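Local coordinates for periplasmic binding protein component of an ABC type zinc uptake transporter (Synechocystis sp., PDB 2OV3) that probably captures zinc in the periplasm as the solute-binding component of an ABC transporter and hands it over for uptake, at residues 154-159 with 250-255; 104-109 with 243-248; 195-200 with 225-230. One frame throughout, in Å; residues are numbered along the deposited sequence.

In the fold
Running from the N terminus, the chain first opens contact 2 at residues 104-109, where helix 106-123 begins, then contact 1 at 154-159, the loop between long helix 128-153 and strand 160-163. Contact 3 comes next and closes soonest, joining 195-200 on helix 193-204 to 225-230 at the end of helix 218-227; it is nested inside the loops of both other contacts. Helix 241-256 then closes contact 2 with 243-248 and contact 1 with 250-255, and these two loops cross. One helix thus ties the start of helix 106-123 to the exit of helix 128-153, while contact 3 joins two helices further out, its centre about 27 Å from that of contact 2.

Contact 1. Residues 154-159 with 250-255; sequences QPLPQR and QKIANA
The backbones approach most closely at Leu-156 and Ala-253, whose CA atoms lie 6.5 Å apart where the irregular segment 154-159 passes alongside helix 241-256. Every approach within 4.5 Å across the contact is made by Leu-156. Its CG stands beside the backbone N and anti to the carbonyl carbon (chi1 -51°), which brings the forked end of the side chain against the helix. That fork rests on the CA of Ala-253, CD1 and CD2 of Leu-156 each 3.6 Å from it, and CD2 of Leu-156 also lies 3.7 Å from CB of Ala-253. The small alanine lets the leucine sit directly against the helix backbone. On the other branch, CD1 of Leu-156 meets CG2 of Ile-252 at 3.9 Å, the two side chains crossing at about a right angle. The end of Ile-252 leads away from the loop, and its side chain also touches Phe-210 of strand 208-212.

Arg-159 holds the loop in shape from within. Its NH1 donates to Leu-156 O over 2.7 Å, arriving in the carbonyl plane on a lone pair. NH1 bonds to Leu-153 O as well, at the end of the preceding helix, and NE to Asn-176 O. Next to the apolar patch, Gln-158 shares a backbone hydrogen bond with Asn-256. The contact packs the turn between the long helix and the first strand of the C-terminal sheet onto the last helix, as in the two-lobed, helix-linked fold of the bacterial solute-binding protein 9 family.

Contact 2. Residues 104-109 with 243-248; sequences LSPTLV and SNLKAV
Between Leu-104 and Pro-106, which both touch Leu-245, Ser-105 OG is gripped by two groups: it accepts from Leu-108 N over 3.1 Å in a nearly straight N-cap bond (165° at the hydrogen), and it is hydrogen-bonded to Asp-174 OD2 on helix 169-174. The cap ties Ser-105 to the first turn of helix 106-123, which opens with Pro-106.

The contact itself centres on Leu-245. A first torsion of -76° sets CG of Leu-245 opposite its own carbonyl carbon and carries both methyls out from helix 241-256 to Leu-104 and Pro-106. CD1 of Leu-245 lies 3.9 Å from CG of Pro-106, the outer corner of the ring, and 3.9 Å from Leu-104 O, a carbonyl that both leucine methyls approach. CD2 of Leu-245 meets CD2 of Leu-104 more loosely, at 4.3 Å. Trp-168 and Phe-171 also touch Leu-245.

Leu-104 lies near the metal site, its side chain about 4 Å from that of the zinc ligand His-101 at the nearest atoms. No hydrogen bond joins the segments, so the contact rests on the burial and van der Waals packing of aliphatic groups, while directional polar bonds on one side set the helix start.

Contact 3. Residues 195-200 with 225-230; sequences KQLIDT and AEIGAG
Ile-198 of helix 193-204 packs on Glu-226 and Ile-227 just where helix 218-227 ends in a Schellman motif, on the edge of the C-terminal lobe. Helix 218-227 is the connection of a beta-alpha-beta unit between the parallel neighbouring strands 208-212 and 230-234.

Apolar contacts carry the join. In Ile-198, CG2 lies anti to the backbone N while CG1 stands beside it (chi1 -61°), which sends one branch to Ile-227 and the other to Glu-226. CG2 of Ile-198 comes within 3.6 Å of CG1 of Ile-227, the two side chains crossing obliquely near the closest backbone approach. The other branch of Ile-198 ends in CD1, which rests 3.9 Å from CB of Glu-226, the acid meeting the isoleucine through the aliphatic part of its chain. Leu-197 adds a looser touch, its CD2 lying 4.2 Å from CD1 of Ile-227. Ile-223, one turn earlier, is touched by both Leu-197 and Ile-198.

Charge plays a small part: Glu-226 OE1 forms a long, weak ion pair with Lys-202 of the facing helix.

Hydrogen bonds shape each segment separately. In the Schellman motif Ala-229 N bonds to Ala-224 O and Gly-228 N to Ala-225 O, with Gly-228, at positive phi (80°), as the C-prime residue. In helix 193-204, Gln-196 O accepts twice from Thr-200: the backbone N and the hydroxyl OG1, the latter at 2.9 Å, reach this oxygen from opposite faces of the carbonyl plane.

Contact 1. Residues 154-159 with 250-255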
loop_
_atom_site.group_PDB
_atom_site.type_symbol
_atom_site.label_atom_id
_atom_site.label_comp_id
_atom_site.label_asym_id
_atom_site.label_seq_id
_atom_site.Cartn_x
_atom_site.Cartn_y
_atom_site.Cartn_z
ATOM N N GLN A 154 2.195 -3.376 -19.599
ATOM C CA GLN A 154 1.531 -4.241 -20.587
ATOM C C GLN A 154 2.416 -4.965 -21.592
ATOM O O GLN A 154 2.258 -6.160 -21.806
ATOM C CB GLN A 154 0.472 -3.441 -21.357
ATOM C CG GLN A 154 -0.209 -4.208 -22.502
ATOM C CD GLN A 154 0.619 -4.241 -23.792
ATOM O OE1 GLN A 154 0.986 -3.194 -24.340
ATOM N NE2 GLN A 154 0.908 -5.441 -24.281
ATOM N N PRO A 155 3.351 -4.244 -22.228
ATOM C CA PRO A 155 4.234 -4.857 -23.219
ATOM C C PRO A 155 5.398 -5.672 -22.679
ATOM O O PRO A 155 6.108 -6.313 -23.453
ATOM C CB PRO A 155 4.711 -3.655 -24.018
ATOM C CG PRO A 155 4.886 -2.629 -22.941
ATOM C CD PRO A 155 3.625 -2.798 -22.107
ATOM N N LEU A 156 5.595 -5.661 -21.366
ATOM C CA LEU A 156 6.724 -6.380 -20.775
ATOM C C LEU A 156 6.706 -7.903 -20.973
ATOM O O LEU A 156 5.731 -8.579 -20.637
ATOM C CB LEU A 156 6.835 -6.053 -19.279
ATOM C CG LEU A 156 6.856 -4.571 -18.843
ATOM C CD1 LEU A 156 6.940 -4.502 -17.313
ATOM C CD2 LEU A 156 8.048 -3.842 -19.466
ATOM N N PRO A 157 7.791 -8.461 -21.545
ATOM C CA PRO A 157 7.900 -9.906 -21.781
ATOM C C PRO A 157 7.860 -10.631 -20.436
ATOM O O PRO A 157 7.155 -11.631 -20.276
ATOM C CB PRO A 157 9.262 -10.049 -22.452
ATOM C CG PRO A 157 9.445 -8.731 -23.129
ATOM C CD PRO A 157 8.951 -7.753 -22.115
ATOM N N GLN A 158 8.624 -10.116 -19.471
ATOM C CA GLN A 158 8.677 -10.712 -18.137
ATOM C C GLN A 158 7.564 -10.150 -17.269
ATOM O O GLN A 158 7.456 -8.938 -17.091
ATOM C CB GLN A 158 10.035 -10.449 -17.472
ATOM C CG GLN A 158 10.183 -11.045 -16.070
ATOM C CD GLN A 158 9.901 -12.542 -16.033
ATOM O OE1 GLN A 158 8.878 -12.975 -15.513
ATOM N NE2 GLN A 158 10.813 -13.338 -16.587
ATOM N N ARG A 159 6.731 -11.045 -16.745
ATOM C CA ARG A 159 5.612 -10.671 -15.889
ATOM C C ARG A 159 5.916 -10.925 -14.403
ATOM O O ARG A 159 5.154 -10.508 -13.538
ATOM C CB ARG A 159 4.353 -11.477 -16.260
ATOM C CG ARG A 159 4.024 -11.618 -17.750
ATOM C CD ARG A 159 3.937 -10.284 -18.476
ATOM N NE ARG A 159 3.015 -9.346 -17.851
ATOM C CZ ARG A 159 2.992 -8.042 -18.115
ATOM N NH1 ARG A 159 3.844 -7.536 -18.992
ATOM N NH2 ARG A 159 2.122 -7.245 -17.504
ATOM N N GLN A 250 8.081 1.885 -13.568
ATOM C CA GLN A 250 9.246 2.115 -14.420
ATOM C C GLN A 250 10.421 1.207 -14.088
ATOM O O GLN A 250 11.141 0.757 -14.990
ATOM C CB GLN A 250 9.692 3.583 -14.345
ATOM C CG GLN A 250 10.678 3.952 -15.442
ATOM C CD GLN A 250 10.211 3.456 -16.809
ATOM O OE1 GLN A 250 9.098 3.766 -17.259
ATOM N NE2 GLN A 250 11.056 2.669 -17.468
ATOM N N LYS A 251 10.631 0.951 -12.798
ATOM C CA LYS A 251 11.721 0.068 -12.383
ATOM C C LYS A 251 11.362 -1.344 -12.858
ATOM O O LYS A 251 12.190 -2.025 -13.460
ATOM C CB LYS A 251 11.891 0.103 -10.858
ATOM C CG LYS A 251 12.292 1.453 -10.319
ATOM C CD LYS A 251 12.893 1.352 -8.920
ATOM C CE LYS A 251 13.490 2.694 -8.488
ATOM N NZ LYS A 251 14.039 2.654 -7.094
ATOM N N ILE A 252 10.125 -1.766 -12.589
ATOM C CA ILE A 252 9.667 -3.077 -13.021
ATOM C C ILE A 252 9.997 -3.177 -14.511
ATOM O O ILE A 252 10.735 -4.061 -14.931
ATOM C CB ILE A 252 8.126 -3.266 -12.858
ATOM C CG1 ILE A 252 7.715 -3.234 -11.375
ATOM C CG2 ILE A 252 7.690 -4.574 -13.524
ATOM C CD1 ILE A 252 8.447 -4.226 -10.491
ATOM N N ALA A 253 9.475 -2.241 -15.297
ATOM C CA ALA A 253 9.693 -2.225 -16.738
ATOM C C ALA A 253 11.152 -2.299 -17.157
ATOM O O ALA A 253 11.489 -3.011 -18.100
ATOM C CB ALA A 253 9.034 -0.994 -17.356
ATOM N N ASN A 254 12.025 -1.571 -16.474
ATOM C CA ASN A 254 13.436 -1.619 -16.838
ATOM C C ASN A 254 13.995 -3.013 -16.623
ATOM O O ASN A 254 14.864 -3.472 -17.360
ATOM C CB ASN A 254 14.254 -0.623 -16.013
ATOM C CG ASN A 254 13.932 0.807 -16.356
ATOM O OD1 ASN A 254 13.541 1.111 -17.484
ATOM N ND2 ASN A 254 14.100 1.700 -15.392
ATOM N N ALA A 255 13.466 -3.688 -15.610
ATOM C CA ALA A 255 13.912 -5.025 -15.264
ATOM C C ALA A 255 13.233 -6.150 -16.055
ATOM O O ALA A 255 13.857 -7.179 -16.321
ATOM C CB ALA A 255 13.716 -5.248 -13.774
#

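Contact 2. Residues 104-109 with 243-248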
loop_
_atom_site.group_PDB
_atom_site.type_symbol
_atom_site.label_atom_id
_atom_site.label_comp_id
_atom_site.label_asym_id
_atom_site.label_seq_id
_atom_site.Cartn_x
_atom_site.Cartn_y
_atom_site.Cartn_z
ATOM N N LEU A 104 -2.257 0.203 -2.858
ATOM C CA LEU A 104 -1.284 0.307 -3.931
ATOM C C LEU A 104 -1.946 -0.013 -5.285
ATOM O O LEU A 104 -1.276 -0.133 -6.318
ATOM C CB LEU A 104 -0.084 -0.615 -3.633
ATOM C CG LEU A 104 0.628 -0.192 -2.307
ATOM C CD1 LEU A 104 1.560 -1.275 -1.812
ATOM C CD2 LEU A 104 1.407 1.121 -2.537
ATOM N N SER A 105 -3.270 -0.153 -5.273
ATOM C CA SER A 105 -4.037 -0.393 -6.500
ATOM C C SER A 105 -4.780 0.898 -6.831
ATOM O O SER A 105 -5.672 1.317 -6.084
ATOM C CB SER A 105 -5.063 -1.524 -6.313
ATOM O OG SER A 105 -6.039 -1.507 -7.348
ATOM N N PRO A 106 -4.413 1.556 -7.945
ATOM C CA PRO A 106 -5.081 2.803 -8.333
ATOM C C PRO A 106 -6.598 2.594 -8.432
ATOM O O PRO A 106 -7.384 3.329 -7.826
ATOM C CB PRO A 106 -4.442 3.128 -9.682
ATOM C CG PRO A 106 -3.051 2.625 -9.498
ATOM C CD PRO A 106 -3.269 1.283 -8.832
ATOM N N THR A 107 -6.992 1.577 -9.190
ATOM C CA THR A 107 -8.393 1.240 -9.357
ATOM C C THR A 107 -9.100 1.093 -8.020
ATOM O O THR A 107 -10.126 1.718 -7.791
ATOM C CB THR A 107 -8.566 -0.092 -10.109
ATOM O OG1 THR A 107 -8.074 0.046 -11.442
ATOM C CG2 THR A 107 -10.032 -0.506 -10.151
ATOM N N LEU A 108 -8.562 0.263 -7.137
ATOM C CA LEU A 108 -9.190 0.072 -5.846
ATOM C C LEU A 108 -9.143 1.336 -4.995
ATOM O O LEU A 108 -10.027 1.560 -4.171
ATOM C CB LEU A 108 -8.537 -1.101 -5.116
ATOM C CG LEU A 108 -9.221 -2.485 -5.136
ATOM C CD1 LEU A 108 -9.952 -2.781 -6.440
ATOM C CD2 LEU A 108 -8.146 -3.527 -4.880
ATOM N N VAL A 109 -8.134 2.172 -5.176
ATOM C CA VAL A 109 -8.098 3.388 -4.379
ATOM C C VAL A 109 -9.329 4.238 -4.707
ATOM O O VAL A 109 -9.861 4.931 -3.834
ATOM C CB VAL A 109 -6.801 4.191 -4.632
ATOM C CG1 VAL A 109 -6.944 5.625 -4.134
ATOM C CG2 VAL A 109 -5.656 3.510 -3.928
ATOM N N SER A 243 3.240 9.632 -7.898
ATOM C CA SER A 243 4.545 9.660 -8.551
ATOM C C SER A 243 5.352 8.439 -8.168
ATOM O O SER A 243 6.246 8.012 -8.900
ATOM C CB SER A 243 5.340 10.900 -8.129
ATOM O OG SER A 243 4.601 12.081 -8.349
ATOM N N ASN A 244 5.046 7.885 -7.004
ATOM C CA ASN A 244 5.778 6.728 -6.553
ATOM C C ASN A 244 5.433 5.475 -7.327
ATOM O O ASN A 244 6.321 4.708 -7.687
ATOM C CB ASN A 244 5.553 6.470 -5.073
ATOM C CG ASN A 244 6.290 5.248 -4.606
ATOM O OD1 ASN A 244 5.688 4.283 -4.147
ATOM N ND2 ASN A 244 7.610 5.270 -4.747
ATOM N N LEU A 245 4.151 5.250 -7.568
ATOM C CA LEU A 245 3.754 4.071 -8.308
ATOM C C LEU A 245 4.343 4.120 -9.698
ATOM O O LEU A 245 4.758 3.095 -10.232
ATOM C CB LEU A 245 2.237 3.963 -8.391
ATOM C CG LEU A 245 1.587 3.495 -7.096
ATOM C CD1 LEU A 245 0.094 3.335 -7.332
ATOM C CD2 LEU A 245 2.198 2.164 -6.664
ATOM N N LYS A 246 4.415 5.309 -10.285
ATOM C CA LYS A 246 4.973 5.407 -11.628
ATOM C C LYS A 246 6.457 5.043 -11.642
ATOM O O LYS A 246 6.918 4.343 -12.543
ATOM C CB LYS A 246 4.740 6.803 -12.213
ATOM C CG LYS A 246 3.289 7.024 -12.626
ATOM C CD LYS A 246 3.060 8.335 -13.369
ATOM C CE LYS A 246 2.740 9.490 -12.431
ATOM N NZ LYS A 246 2.075 10.592 -13.191
ATOM N N ALA A 247 7.201 5.497 -10.637
ATOM C CA ALA A 247 8.617 5.172 -10.560
ATOM C C ALA A 247 8.767 3.658 -10.403
ATOM O O ALA A 247 9.678 3.050 -10.965
ATOM C CB ALA A 247 9.263 5.890 -9.377
ATOM N N VAL A 248 7.859 3.065 -9.629
ATOM C CA VAL A 248 7.851 1.630 -9.374
ATOM C C VAL A 248 7.645 0.892 -10.693
ATOM O O VAL A 248 8.477 0.076 -11.094
ATOM C CB VAL A 248 6.736 1.270 -8.357
ATOM C CG1 VAL A 248 6.534 -0.229 -8.285
ATOM C CG2 VAL A 248 7.119 1.817 -6.972
#

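Contact 3. Residues 195-200 with 225-230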
loop_
_atom_site.group_PDB
_atom_site.type_symbol
_atom_site.label_atom_id
_atom_site.label_comp_id
_atom_site.label_asym_id
_atom_site.label_seq_id
_atom_site.Cartn_x
_atom_site.Cartn_y
_atom_site.Cartn_z
ATOM N N LYS A 195 15.868 -21.208 -1.887
ATOM C CA LYS A 195 16.769 -21.787 -2.871
ATOM C C LYS A 195 15.969 -22.062 -4.148
ATOM O O LYS A 195 16.446 -21.840 -5.259
ATOM C CB LYS A 195 17.389 -23.090 -2.347
ATOM C CG LYS A 195 18.345 -23.756 -3.332
ATOM C CD LYS A 195 19.562 -22.876 -3.612
ATOM C CE LYS A 195 20.393 -23.441 -4.752
ATOM N NZ LYS A 195 20.625 -24.911 -4.606
ATOM N N GLN A 196 14.749 -22.553 -3.973
ATOM C CA GLN A 196 13.878 -22.823 -5.101
ATOM C C GLN A 196 13.591 -21.502 -5.815
ATOM O O GLN A 196 13.472 -21.461 -7.039
ATOM C CB GLN A 196 12.566 -23.435 -4.623
ATOM C CG GLN A 196 11.460 -23.389 -5.653
ATOM C CD GLN A 196 11.587 -24.480 -6.693
ATOM O OE1 GLN A 196 11.163 -25.618 -6.465
ATOM N NE2 GLN A 196 12.185 -24.145 -7.843
ATOM N N LEU A 197 13.474 -20.427 -5.041
ATOM C CA LEU A 197 13.216 -19.119 -5.610
ATOM C C LEU A 197 14.402 -18.702 -6.477
ATOM O O LEU A 197 14.225 -18.231 -7.602
ATOM C CB LEU A 197 12.964 -18.096 -4.491
ATOM C CG LEU A 197 12.800 -16.609 -4.857
ATOM C CD1 LEU A 197 12.029 -15.861 -3.756
ATOM C CD2 LEU A 197 14.169 -15.997 -5.051
ATOM N N ILE A 198 15.615 -18.896 -5.966
ATOM C CA ILE A 198 16.818 -18.539 -6.715
ATOM C C ILE A 198 16.949 -19.312 -8.020
ATOM O O ILE A 198 17.319 -18.741 -9.046
ATOM C CB ILE A 198 18.087 -18.792 -5.903
ATOM C CG1 ILE A 198 18.069 -17.932 -4.640
ATOM C CG2 ILE A 198 19.321 -18.469 -6.749
ATOM C CD1 ILE A 198 19.287 -18.106 -3.779
ATOM N N ASP A 199 16.676 -20.609 -7.985
ATOM C CA ASP A 199 16.791 -21.407 -9.196
ATOM C C ASP A 199 15.713 -21.022 -10.193
ATOM O O ASP A 199 15.949 -21.009 -11.398
ATOM C CB ASP A 199 16.698 -22.904 -8.883
ATOM C CG ASP A 199 17.871 -23.403 -8.044
ATOM O OD1 ASP A 199 18.991 -22.841 -8.167
ATOM O OD2 ASP A 199 17.677 -24.369 -7.277
ATOM N N THR A 200 14.530 -20.698 -9.690
ATOM C CA THR A 200 13.442 -20.307 -10.570
ATOM C C THR A 200 13.811 -18.994 -11.246
ATOM O O THR A 200 13.586 -18.805 -12.443
ATOM C CB THR A 200 12.141 -20.135 -9.779
ATOM O OG1 THR A 200 11.674 -21.421 -9.355
ATOM C CG2 THR A 200 11.077 -19.462 -10.636
ATOM N N ALA A 225 22.693 -11.457 -5.299
ATOM C CA ALA A 225 24.047 -11.870 -5.621
ATOM C C ALA A 225 24.021 -13.263 -6.240
ATOM O O ALA A 225 24.613 -13.486 -7.288
ATOM C CB ALA A 225 24.905 -11.874 -4.366
ATOM N N GLU A 226 23.326 -14.192 -5.594
ATOM C CA GLU A 226 23.231 -15.555 -6.089
ATOM C C GLU A 226 22.539 -15.698 -7.435
ATOM O O GLU A 226 22.886 -16.572 -8.226
ATOM C CB GLU A 226 22.514 -16.445 -5.077
ATOM C CG GLU A 226 23.439 -17.131 -4.089
ATOM C CD GLU A 226 24.590 -17.859 -4.765
ATOM O OE1 GLU A 226 24.334 -18.591 -5.752
ATOM O OE2 GLU A 226 25.752 -17.698 -4.303
ATOM N N ILE A 227 21.553 -14.856 -7.699
ATOM C CA ILE A 227 20.838 -14.945 -8.957
ATOM C C ILE A 227 21.554 -14.160 -10.048
ATOM O O ILE A 227 21.256 -14.308 -11.234
ATOM C CB ILE A 227 19.417 -14.387 -8.825
ATOM C CG1 ILE A 227 18.720 -15.009 -7.612
ATOM C CG2 ILE A 227 18.637 -14.684 -10.102
ATOM C CD1 ILE A 227 17.335 -14.454 -7.350
ATOM N N GLY A 228 22.498 -13.324 -9.637
ATOM C CA GLY A 228 23.214 -12.513 -10.595
ATOM C C GLY A 228 22.382 -11.307 -10.991
ATOM O O GLY A 228 22.569 -10.740 -12.060
ATOM N N ALA A 229 21.452 -10.899 -10.138
ATOM C CA ALA A 229 20.620 -9.750 -10.473
ATOM C C ALA A 229 20.964 -8.513 -9.640
ATOM O O ALA A 229 21.811 -8.563 -8.749
ATOM C CB ALA A 229 19.153 -10.106 -10.303
ATOM N N GLY A 230 20.301 -7.406 -9.941
ATOM C CA GLY A 230 20.552 -6.191 -9.202
ATOM C C GLY A 230 19.583 -6.037 -8.047
ATOM O O GLY A 230 18.616 -6.795 -7.939
#